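Local coordinates for structural polyprotein, VP1 (PDB 5CDD) that probably serves as a structural subunit of the icosahedral shell of Israeli acute paralysis virus, a dicistrovirus of honeybees, at residues 61-66 and 94-99; 113-118 and 122-127. All coordinates share one frame; numbering follows the deposited sequence.

Contact 1 of 2, residues 61-66 and 94-99; sequences TPITDL and YKFFNT
Ile63 and Tyr94 mark the closest approach of the two backbones, with their CA atoms 9.7 Å apart, so that side chains alone bridge the gap between the turn leading from strand 61-62 into helix 64-73 and the end of strand 87-98. Ile63 carries all of the contact from its side, and its two branches divide the work. CD1, the end of the longer branch, reaches the phenol end of Tyr94, 3.8 Å from OH and 4.3 Å from CZ, and meets that ring obliquely. The shorter branch turns to the next inward-facing residue of the strand, CG2 lying at the edge of the Phe96 ring, near its plane, 4.2 Å from CZ. Tyr94 and Ile63 approach from opposite directions; the tyrosine has CG anti to its carbonyl carbon (chi1 -59°), which sends the long ring out from the strand toward the isoleucine. No hydrogen bond links the segments; this is a small van der Waals contact among buried side chains, with 132 Å² of surface buried between the segments. On the turn itself, backbone bonds from Asp65 N to Pro62 O, 3.1 Å, and from Leu66 N to Ile63 O, 2.8 Å, hold the chain around Ile63. Trp53 of strand 47-55 touches both Ile63 and Phe96, while Leu168 touches Ile63 and Tyr94. Lys95, directed to the strand's other face, pairs with Glu142 and with Asp27 of a neighbouring polyprotein chain. Ile63, just after strand 61-62, thus meets strand 87-98 of the other sheet, placing the contact between the two sheets of the jelly-roll beta-sandwich characteristic of picornavirus-like capsid proteins.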
ATOM      1  N   THR A  61      15.878  33.712 -33.417  1.00 35.91           N
ATOM      2  CA  THR A  61      17.294  33.373 -33.400  1.00 35.45           C
ATOM      3  C   THR A  61      17.636  31.902 -33.173  1.00 35.96           C
ATOM      4  O   THR A  61      17.332  31.338 -32.123  1.00 38.10           O
ATOM      5  CB  THR A  61      18.024  34.184 -32.314  1.00 35.00           C
ATOM      6  OG1 THR A  61      17.839  35.584 -32.557  1.00 35.99           O
ATOM      7  CG2 THR A  61      19.506  33.851 -32.305  1.00 34.18           C
ATOM      8  N   PRO A  62      18.280  31.260 -34.161  1.00 35.10           N
ATOM      9  CA  PRO A  62      18.658  29.850 -34.015  1.00 34.12           C
ATOM     10  C   PRO A  62      19.829  29.824 -33.037  1.00 35.01           C
ATOM     11  O   PRO A  62      20.742  30.649 -33.140  1.00 36.35           O
ATOM     12  CB  PRO A  62      19.088  29.454 -35.427  1.00 32.82           C
ATOM     13  CG  PRO A  62      18.392  30.451 -36.312  1.00 33.32           C
ATOM     14  CD  PRO A  62      18.522  31.724 -35.536  1.00 34.55           C
ATOM     15  N   ILE A  63      19.816  28.894 -32.088  1.00 35.41           N
ATOM     16  CA  ILE A  63      20.900  28.842 -31.115  1.00 35.84           C
ATOM     17  C   ILE A  63      22.246  28.451 -31.710  1.00 35.52           C
ATOM     18  O   ILE A  63      23.269  28.544 -31.033  1.00 36.90           O
ATOM     19  CB  ILE A  63      20.579  27.900 -29.929  1.00 35.72           C
ATOM     20  CG1 ILE A  63      19.723  26.716 -30.392  1.00 36.54           C
ATOM     21  CG2 ILE A  63      19.899  28.682 -28.824  1.00 35.86           C
ATOM     22  CD1 ILE A  63      20.483  25.691 -31.210  1.00 38.20           C
ATOM     23  N   THR A  64      22.256  28.032 -32.972  1.00 34.84           N
ATOM     24  CA  THR A  64      23.505  27.674 -33.619  1.00 34.34           C
ATOM     25  C   THR A  64      24.357  28.939 -33.689  1.00 34.74           C
ATOM     26  O   THR A  64      25.583  28.874 -33.721  1.00 34.24           O
ATOM     27  CB  THR A  64      23.278  27.139 -35.046  1.00 33.41           C
ATOM     28  OG1 THR A  64      22.457  28.051 -35.782  1.00 34.67           O
ATOM     29  CG2 THR A  64      22.613  25.775 -35.013  1.00 32.32           C
ATOM     30  N   ASP A  65      23.696  30.093 -33.695  1.00 34.88           N
ATOM     31  CA  ASP A  65      24.390  31.376 -33.744  1.00 35.79           C
ATOM     32  C   ASP A  65      25.261  31.526 -32.505  1.00 35.49           C
ATOM     33  O   ASP A  65      26.293  32.194 -32.532  1.00 36.50           O
ATOM     34  CB  ASP A  65      23.392  32.534 -33.810  1.00 37.83           C
ATOM     35  CG  ASP A  65      22.576  32.533 -35.092  1.00 41.47           C
ATOM     36  OD1 ASP A  65      22.990  31.865 -36.067  1.00 43.17           O
ATOM     37  OD2 ASP A  65      21.525  33.212 -35.130  1.00 42.57           O
ATOM     38  N   LEU A  66      24.828  30.896 -31.421  1.00 34.25           N
ATOM     39  CA  LEU A  66      25.552  30.922 -30.158  1.00 32.82           C
ATOM     40  C   LEU A  66      26.342  29.627 -30.014  1.00 33.83           C
ATOM     41  O   LEU A  66      27.496  29.624 -29.590  1.00 34.60           O
ATOM     42  CB  LEU A  66      24.567  31.043 -28.993  1.00 30.72           C
ATOM     43  CG  LEU A  66      25.132  30.818 -27.587  1.00 29.26           C
ATOM     44  CD1 LEU A  66      26.137  31.908 -27.262  1.00 29.11           C
ATOM     45  CD2 LEU A  66      24.003  30.815 -26.573  1.00 26.81           C
ATOM     46  N   TYR A  94      18.449  23.105 -22.859  1.00 25.94           N
ATOM     47  CA  TYR A  94      18.927  24.466 -22.646  1.00 25.85           C
ATOM     48  C   TYR A  94      18.135  25.164 -21.549  1.00 24.87           C
ATOM     49  O   TYR A  94      16.945  24.909 -21.368  1.00 25.77           O
ATOM     50  CB  TYR A  94      18.806  25.300 -23.928  1.00 26.37           C
ATOM     51  CG  TYR A  94      19.573  24.771 -25.117  1.00 27.96           C
ATOM     52  CD1 TYR A  94      19.017  23.811 -25.961  1.00 28.52           C
ATOM     53  CD2 TYR A  94      20.854  25.239 -25.406  1.00 28.57           C
ATOM     54  CE1 TYR A  94      19.719  23.331 -27.069  1.00 31.07           C
ATOM     55  CE2 TYR A  94      21.565  24.767 -26.507  1.00 30.75           C
ATOM     56  CZ  TYR A  94      20.992  23.814 -27.335  1.00 31.66           C
ATOM     57  OH  TYR A  94      21.692  23.348 -28.426  1.00 34.47           O
ATOM     58  N   LYS A  95      18.806  26.043 -20.815  1.00 24.95           N
ATOM     59  CA  LYS A  95      18.164  26.816 -19.762  1.00 25.61           C
ATOM     60  C   LYS A  95      18.604  28.262 -19.923  1.00 25.97           C
ATOM     61  O   LYS A  95      19.802  28.556 -19.947  1.00 25.96           O
ATOM     62  CB  LYS A  95      18.559  26.307 -18.371  1.00 23.38           C
ATOM     63  CG  LYS A  95      18.108  24.891 -18.069  1.00 23.96           C
ATOM     64  CD  LYS A  95      18.165  24.602 -16.576  1.00 23.65           C
ATOM     65  CE  LYS A  95      17.968  23.120 -16.293  1.00 24.50           C
ATOM     66  NZ  LYS A  95      16.751  22.572 -16.957  1.00 25.41           N
ATOM     67  N   PHE A  96      17.637  29.161 -20.051  1.00 26.56           N
ATOM     68  CA  PHE A  96      17.942  30.574 -20.209  1.00 26.08           C
ATOM     69  C   PHE A  96      17.509  31.344 -18.972  1.00 25.50           C
ATOM     70  O   PHE A  96      16.315  31.506 -18.718  1.00 25.63           O
ATOM     71  CB  PHE A  96      17.236  31.139 -21.445  1.00 27.04           C
ATOM     72  CG  PHE A  96      17.494  30.358 -22.702  1.00 29.75           C
ATOM     73  CD1 PHE A  96      16.783  29.191 -22.973  1.00 30.95           C
ATOM     74  CD2 PHE A  96      18.462  30.779 -23.611  1.00 31.53           C
ATOM     75  CE1 PHE A  96      17.029  28.452 -24.132  1.00 31.98           C
ATOM     76  CE2 PHE A  96      18.719  30.047 -24.773  1.00 32.49           C
ATOM     77  CZ  PHE A  96      18.000  28.880 -25.035  1.00 32.43           C
ATOM     78  N   PHE A  97      18.483  31.806 -18.195  1.00 25.76           N
ATOM     79  CA  PHE A  97      18.194  32.572 -16.991  1.00 25.85           C
ATOM     80  C   PHE A  97      18.138  34.049 -17.359  1.00 27.46           C
ATOM     81  O   PHE A  97      19.164  34.678 -17.611  1.00 29.16           O
ATOM     82  CB  PHE A  97      19.270  32.343 -15.930  1.00 23.30           C
ATOM     83  CG  PHE A  97      19.453  30.903 -15.548  1.00 21.58           C
ATOM     84  CD1 PHE A  97      20.142  30.028 -16.382  1.00 21.03           C
ATOM     85  CD2 PHE A  97      18.934  30.417 -14.352  1.00 20.95           C
ATOM     86  CE1 PHE A  97      20.315  28.689 -16.030  1.00 18.95           C
ATOM     87  CE2 PHE A  97      19.101  29.081 -13.991  1.00 19.43           C
ATOM     88  CZ  PHE A  97      19.793  28.216 -14.832  1.00 18.55           C
ATOM     89  N   ASN A  98      16.928  34.591 -17.395  1.00 29.20           N
ATOM     90  CA  ASN A  98      16.714  35.987 -17.741  1.00 31.51           C
ATOM     91  C   ASN A  98      17.449  36.952 -16.816  1.00 31.95           C
ATOM     92  O   ASN A  98      17.458  36.776 -15.598  1.00 32.86           O
ATOM     93  CB  ASN A  98      15.216  36.296 -17.708  1.00 34.09           C
ATOM     94  CG  ASN A  98      14.920  37.764 -17.910  1.00 35.35           C
ATOM     95  OD1 ASN A  98      15.202  38.326 -18.969  1.00 36.95           O
ATOM     96  ND2 ASN A  98      14.352  38.397 -16.889  1.00 35.47           N
ATOM     97  N   THR A  99      18.070  37.970 -17.406  1.00 32.10           N
ATOM     98  CA  THR A  99      18.789  38.985 -16.642  1.00 32.84           C
ATOM     99  C   THR A  99      18.391  40.352 -17.186  1.00 34.19           C
ATOM    100  O   THR A  99      19.016  41.367 -16.880  1.00 36.23           O
ATOM    101  CB  THR A  99      20.324  38.825 -16.763  1.00 31.74           C
ATOM    102  OG1 THR A  99      20.733  39.061 -18.116  1.00 31.09           O
ATOM    103  CG2 THR A  99      20.743  37.425 -16.346  1.00 31.26           C
TER

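Contact 2 of 2, residues 113-118 and 122-127; sequences FLMPRN and DEINVD
The Phe113 ring has Val126 over one face, with CB 4.4 Å from CE1, while the valine carbonyl comes closer to the same side chain: Val126 O lies 3.6 Å from Phe113 CE1. The next carbonyl, that of Asp127, approaches the ring obliquely and at longer range. Farther along the strand, the puckered ring of Pro116 is met at CD by the end of Ile124, whose CD1 comes end-on to Pro116 CD, 3.6 Å away. Ile124 holds CG1 anti to the backbone N (chi1 -169°), which carries the longer branch to the proline and leaves CG2 for Met115, whose CE sits 3.9 Å from it. The methionine chain reaches this methyl by bending at both chi2 and chi3, and it passes the isoleucine at a slant. No hydrogen bond joins the segments. Within the loop, Asn125 OD1 accepts from Asp127 N, 3.1 Å away, on a lone pair in the carbonyl plane at a C=O...N angle of 134°: an Asx turn that fixes the bend carrying Val126. Asn125 ND2 is bound by the carbonyls of Thr276 and Pro274 of a neighbouring chain of the polyprotein, and Asp127 OD1 makes a salt bridge with Arg75 of another copy of this protein. Residues 124-127 double back beside 113-116, the end-to-end directions of these two parts 141° apart, before the chain enters strand 131-133; Met169 of the adjoining strand 166-172 touches Phe113, Met115 and Val126.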
ATOM      1  N   PHE A 113      11.192  27.255 -30.471  1.00 28.72           N
ATOM      2  CA  PHE A 113      10.677  26.337 -31.480  1.00 28.22           C
ATOM      3  C   PHE A 113      11.767  25.381 -31.940  1.00 28.30           C
ATOM      4  O   PHE A 113      12.899  25.426 -31.462  1.00 27.77           O
ATOM      5  CB  PHE A 113      10.188  27.120 -32.703  1.00 28.04           C
ATOM      6  CG  PHE A 113       9.252  28.246 -32.379  1.00 27.35           C
ATOM      7  CD1 PHE A 113       7.878  28.037 -32.325  1.00 28.32           C
ATOM      8  CD2 PHE A 113       9.745  29.523 -32.132  1.00 26.82           C
ATOM      9  CE1 PHE A 113       7.007  29.084 -32.031  1.00 27.73           C
ATOM     10  CE2 PHE A 113       8.886  30.576 -31.837  1.00 26.72           C
ATOM     11  CZ  PHE A 113       7.513  30.356 -31.786  1.00 27.23           C
ATOM     12  N   LEU A 114      11.406  24.517 -32.881  1.00 29.23           N
ATOM     13  CA  LEU A 114      12.348  23.575 -33.462  1.00 29.98           C
ATOM     14  C   LEU A 114      12.705  24.107 -34.840  1.00 31.80           C
ATOM     15  O   LEU A 114      11.987  24.935 -35.404  1.00 31.38           O
ATOM     16  CB  LEU A 114      11.722  22.187 -33.619  1.00 28.05           C
ATOM     17  CG  LEU A 114      11.595  21.271 -32.404  1.00 27.08           C
ATOM     18  CD1 LEU A 114      10.930  19.974 -32.832  1.00 25.71           C
ATOM     19  CD2 LEU A 114      12.968  20.992 -31.814  1.00 25.75           C
ATOM     20  N   MET A 115      13.819  23.631 -35.378  1.00 33.71           N
ATOM     21  CA  MET A 115      14.247  24.039 -36.703  1.00 35.49           C
ATOM     22  C   MET A 115      15.449  23.209 -37.108  1.00 33.44           C
ATOM     23  O   MET A 115      16.334  22.946 -36.299  1.00 33.93           O
ATOM     24  CB  MET A 115      14.581  25.531 -36.728  1.00 40.24           C
ATOM     25  CG  MET A 115      15.856  25.907 -36.025  1.00 48.14           C
ATOM     26  SD  MET A 115      16.953  26.649 -37.231  1.00 63.04           S
ATOM     27  CE  MET A 115      16.131  28.220 -37.522  1.00 59.00           C
ATOM     28  N   PRO A 116      15.482  22.763 -38.370  1.00 31.65           N
ATOM     29  CA  PRO A 116      16.580  21.950 -38.892  1.00 30.68           C
ATOM     30  C   PRO A 116      17.924  22.589 -38.587  1.00 30.75           C
ATOM     31  O   PRO A 116      18.117  23.782 -38.795  1.00 31.06           O
ATOM     32  CB  PRO A 116      16.282  21.907 -40.383  1.00 31.13           C
ATOM     33  CG  PRO A 116      14.779  21.930 -40.419  1.00 30.28           C
ATOM     34  CD  PRO A 116      14.472  23.012 -39.412  1.00 30.61           C
ATOM     35  N   ARG A 117      18.853  21.783 -38.092  1.00 31.22           N
ATOM     36  CA  ARG A 117      20.173  22.278 -37.748  1.00 32.28           C
ATOM     37  C   ARG A 117      20.821  23.009 -38.916  1.00 34.05           C
ATOM     38  O   ARG A 117      20.838  22.516 -40.043  1.00 34.98           O
ATOM     39  CB  ARG A 117      21.062  21.121 -37.298  1.00 31.01           C
ATOM     40  CG  ARG A 117      22.413  21.546 -36.766  1.00 31.23           C
ATOM     41  CD  ARG A 117      23.085  20.390 -36.056  1.00 33.03           C
ATOM     42  NE  ARG A 117      22.331  19.989 -34.875  1.00 34.79           N
ATOM     43  CZ  ARG A 117      22.160  20.762 -33.808  1.00 37.12           C
ATOM     44  NH1 ARG A 117      22.694  21.974 -33.778  1.00 38.20           N
ATOM     45  NH2 ARG A 117      21.454  20.327 -32.773  1.00 37.17           N
ATOM     46  N   ASN A 118      21.335  24.201 -38.630  1.00 36.02           N
ATOM     47  CA  ASN A 118      22.006  25.044 -39.611  1.00 35.94           C
ATOM     48  C   ASN A 118      21.109  25.723 -40.636  1.00 36.35           C
ATOM     49  O   ASN A 118      21.579  26.157 -41.686  1.00 38.09           O
ATOM     50  CB  ASN A 118      23.105  24.259 -40.322  1.00 35.15           C
ATOM     51  CG  ASN A 118      24.208  23.831 -39.379  1.00 36.84           C
ATOM     52  OD1 ASN A 118      24.781  24.651 -38.658  1.00 36.94           O
ATOM     53  ND2 ASN A 118      24.512  22.540 -39.376  1.00 37.45           N
ATOM     54  N   ASP A 122      14.840  32.610 -41.389  1.00 45.66           N
ATOM     55  CA  ASP A 122      13.979  33.019 -42.492  1.00 47.67           C
ATOM     56  C   ASP A 122      13.599  31.917 -43.479  1.00 46.98           C
ATOM     57  O   ASP A 122      12.885  32.172 -44.449  1.00 47.57           O
ATOM     58  CB  ASP A 122      14.627  34.189 -43.239  1.00 50.95           C
ATOM     59  CG  ASP A 122      16.044  33.883 -43.685  1.00 55.15           C
ATOM     60  OD1 ASP A 122      16.213  33.079 -44.628  1.00 57.12           O
ATOM     61  OD2 ASP A 122      16.990  34.444 -43.088  1.00 57.18           O
ATOM     62  N   GLU A 123      14.063  30.695 -43.241  1.00 46.07           N
ATOM     63  CA  GLU A 123      13.731  29.594 -44.137  1.00 45.61           C
ATOM     64  C   GLU A 123      13.048  28.434 -43.414  1.00 44.22           C
ATOM     65  O   GLU A 123      13.183  27.273 -43.806  1.00 44.26           O
ATOM     66  CB  GLU A 123      14.984  29.104 -44.872  1.00 46.84           C
ATOM     67  CG  GLU A 123      16.159  28.750 -43.982  1.00 50.79           C
ATOM     68  CD  GLU A 123      17.403  28.399 -44.783  1.00 53.69           C
ATOM     69  OE1 GLU A 123      17.809  29.215 -45.637  1.00 55.43           O
ATOM     70  OE2 GLU A 123      17.978  27.311 -44.561  1.00 55.79           O
ATOM     71  N   ILE A 124      12.305  28.765 -42.362  1.00 41.89           N
ATOM     72  CA  ILE A 124      11.583  27.769 -41.579  1.00 38.56           C
ATOM     73  C   ILE A 124      10.340  28.407 -40.964  1.00 38.19           C
ATOM     74  O   ILE A 124      10.345  29.588 -40.610  1.00 37.60           O
ATOM     75  CB  ILE A 124      12.464  27.190 -40.446  1.00 37.16           C
ATOM     76  CG1 ILE A 124      11.778  25.974 -39.815  1.00 35.44           C
ATOM     77  CG2 ILE A 124      12.718  28.248 -39.384  1.00 35.71           C
ATOM     78  CD1 ILE A 124      11.598  24.806 -40.764  1.00 31.78           C
ATOM     79  N   ASN A 125       9.277  27.617 -40.843  1.00 37.69           N
ATOM     80  CA  ASN A 125       8.016  28.082 -40.275  1.00 36.62           C
ATOM     81  C   ASN A 125       8.095  28.145 -38.752  1.00 35.98           C
ATOM     82  O   ASN A 125       9.055  27.663 -38.150  1.00 35.98           O
ATOM     83  CB  ASN A 125       6.890  27.139 -40.689  1.00 36.23           C
ATOM     84  CG  ASN A 125       7.139  25.716 -40.240  1.00 35.97           C
ATOM     85  OD1 ASN A 125       7.062  25.410 -39.052  1.00 37.00           O
ATOM     86  ND2 ASN A 125       7.456  24.843 -41.187  1.00 35.30           N
ATOM     87  N   VAL A 126       7.079  28.739 -38.135  1.00 35.66           N
ATOM     88  CA  VAL A 126       7.042  28.861 -36.683  1.00 35.21           C
ATOM     89  C   VAL A 126       5.976  27.964 -36.058  1.00 36.07           C
ATOM     90  O   VAL A 126       5.306  28.350 -35.101  1.00 37.32           O
ATOM     91  CB  VAL A 126       6.788  30.325 -36.250  1.00 34.19           C
ATOM     92  CG1 VAL A 126       8.010  31.174 -36.554  1.00 32.48           C
ATOM     93  CG2 VAL A 126       5.568  30.879 -36.968  1.00 32.76           C
ATOM     94  N   ASP A 127       5.826  26.764 -36.606  1.00 36.65           N
ATOM     95  CA  ASP A 127       4.852  25.812 -36.092  1.00 37.11           C
ATOM     96  C   ASP A 127       5.553  24.638 -35.414  1.00 36.47           C
ATOM     97  O   ASP A 127       6.736  24.728 -35.078  1.00 37.85           O
ATOM     98  CB  ASP A 127       3.947  25.317 -37.222  1.00 40.15           C
ATOM     99  CG  ASP A 127       3.052  26.414 -37.775  1.00 43.54           C
ATOM    100  OD1 ASP A 127       2.329  27.052 -36.978  1.00 43.93           O
ATOM    101  OD2 ASP A 127       3.065  26.638 -39.005  1.00 46.08           O
TER

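Overall arrangement
Both contacts are buried and on the same side of the chain's centre, but contact 1 lies about 12 Å from it and contact 2 about 20 Å, measured centre to centre. Contact 1 spans two sheets of the sandwich; contact 2 folds a loop back on a strand of just one, the sheet that also holds strand 61-62. They meet directly, Pro62 CG lying 3.4 Å from Met115 CE, and Thr64 packs against Arg117. Each packs by apolar groups, but contact 2 adds carbonyls beside the Phe113 ring. There Asp127, itself part of the contact, is held by another subunit; in contact 1 other chains engage the strand's other face (Lys95, Phe97) and end (Asn98, Thr99), residues outside the packing.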